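Side-chain contact in 5-Carboxyvanillate Decarboxylase (PDB 4QRN), which probably removes a carboxyl group from 5-carboxyvanillate at a manganese-containing active site, as a decarboxylase of the amidohydrolase superfamily: residues G300-K303 against S304-V308. Numbering follows the deposited sequence.
Sequences GYLK and SNVLV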
loop_
_atom_site.group_PDB
_atom_site.type_symbol
_atom_site.label_atom_id
_atom_site.label_comp_id
_atom_site.label_asym_id
_atom_site.label_seq_id
_atom_site.Cartn_x
_atom_site.Cartn_y
_atom_site.Cartn_z
ATOM N N GLY A 300 4.276 -7.554 16.892
ATOM C CA GLY A 300 4.181 -7.204 18.293
ATOM C C GLY A 300 3.754 -5.766 18.520
ATOM O O GLY A 300 2.906 -5.505 19.384
ATOM N N TYR A 301 4.322 -4.834 17.768
ATOM C CA TYR A 301 3.923 -3.438 17.931
ATOM C C TYR A 301 2.486 -3.224 17.485
ATOM O O TYR A 301 1.795 -2.401 18.075
ATOM C CB TYR A 301 4.855 -2.476 17.170
ATOM C CG TYR A 301 6.265 -2.499 17.710
ATOM C CD1 TYR A 301 6.536 -2.110 19.026
ATOM C CD2 TYR A 301 7.319 -2.945 16.929
ATOM C CE1 TYR A 301 7.825 -2.151 19.529
ATOM C CE2 TYR A 301 8.599 -3.003 17.420
ATOM C CZ TYR A 301 8.850 -2.612 18.718
ATOM O OH TYR A 301 10.141 -2.720 19.179
ATOM N N LEU A 302 2.035 -3.916 16.442
ATOM C CA LEU A 302 0.628 -3.758 16.060
ATOM C C LEU A 302 -0.291 -4.185 17.183
ATOM O O LEU A 302 -1.332 -3.572 17.396
ATOM C CB LEU A 302 0.277 -4.539 14.804
ATOM C CG LEU A 302 0.918 -4.059 13.515
ATOM C CD1 LEU A 302 0.335 -4.886 12.391
ATOM C CD2 LEU A 302 0.690 -2.581 13.269
ATOM N N LYS A 303 0.090 -5.212 17.921
ATOM C CA LYS A 303 -0.773 -5.736 18.963
ATOM C C LYS A 303 -0.698 -4.946 20.270
ATOM O O LYS A 303 -1.601 -5.066 21.085
ATOM C CB LYS A 303 -0.457 -7.205 19.205
ATOM C CG LYS A 303 -0.869 -8.099 18.037
ATOM C CD LYS A 303 -0.540 -9.547 18.326
ATOM C CE LYS A 303 -1.134 -10.486 17.296
ATOM N NZ LYS A 303 -0.876 -11.904 17.666
ATOM N N SER A 304 0.346 -4.146 20.478
ATOM C CA SER A 304 0.495 -3.407 21.741
ATOM C C SER A 304 0.441 -1.891 21.622
ATOM O O SER A 304 0.156 -1.237 22.631
ATOM C CB SER A 304 1.787 -3.787 22.430
ATOM O OG SER A 304 2.897 -3.509 21.624
ATOM N N ASN A 305 0.727 -1.338 20.449
ATOM C CA ASN A 305 0.898 0.114 20.319
ATOM C C ASN A 305 0.167 0.757 19.160
ATOM O O ASN A 305 0.133 1.981 19.107
ATOM C CB ASN A 305 2.379 0.481 20.200
ATOM C CG ASN A 305 3.158 0.141 21.439
ATOM O OD1 ASN A 305 3.745 -0.946 21.555
ATOM N ND2 ASN A 305 3.170 1.060 22.387
ATOM N N VAL A 306 -0.416 -0.011 18.248
ATOM C CA VAL A 306 -1.130 0.556 17.110
ATOM C C VAL A 306 -2.603 0.205 17.208
ATOM O O VAL A 306 -2.971 -0.873 17.663
ATOM C CB VAL A 306 -0.520 0.062 15.782
ATOM C CG1 VAL A 306 -1.270 0.639 14.576
ATOM C CG2 VAL A 306 0.967 0.436 15.729
ATOM N N LEU A 307 -3.447 1.143 16.810
ATOM C CA LEU A 307 -4.896 0.997 16.832
ATOM C C LEU A 307 -5.401 1.396 15.446
ATOM O O LEU A 307 -4.817 2.276 14.806
ATOM C CB LEU A 307 -5.485 1.937 17.882
ATOM C CG LEU A 307 -5.048 1.634 19.325
ATOM C CD1 LEU A 307 -5.378 2.809 20.225
ATOM C CD2 LEU A 307 -5.691 0.326 19.858
ATOM N N VAL A 308 -6.462 0.742 14.986
ATOM C CA VAL A 308 -6.932 0.950 13.625
ATOM C C VAL A 308 -8.406 1.259 13.603
ATOM O O VAL A 308 -9.193 0.714 14.394
ATOM C CB VAL A 308 -6.653 -0.323 12.785
ATOM C CG1 VAL A 308 -7.459 -0.374 11.495
ATOM C CG2 VAL A 308 -5.172 -0.440 12.522
#
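Leu302 and Val306 meet where the short helix 298-304 ends and the chain passes through Asn305 into strand 306-309, an alpha-to-beta connection of the amidohydrolase barrel. This is the tightly packed side: the two side chains run alongside each other, and CD2 of Leu302 lies 3.8 Å from CB of Val306. Leucine is long enough for this terminal branch to come back against the valine although its CB points away, while valine suits the extended strand and also touches Leu242 and Phe251. At the helix end the carbonyl oxygen of Tyr301 gathers three backbone N-H groups; its main bond, from Asn305 N, is 2.8 Å long with an N-H...O angle of 149°, and those from Ser304 and Val306 are weak. Asn305 OD1 lies at the Tyr301 ring edge, 3.9 Å from CD1, with ring and amide planes 50° apart. Tyrosine combines this buried ring with a hydroxyl hydrogen-bonded to Asp252; asparagine suits the corner because ND2 binds the carbonyls of Pro255 and Leu257. On the looser side, exposed Lys303 forms a long, weak ion pair with Glu299. Ser304's chi1 of 59° turns OG, also hydrogen-bonded to Lys296 NZ, toward two possible acceptors: Gly300 O at 3.0 Å and Asn305 OD1 at 2.7 Å.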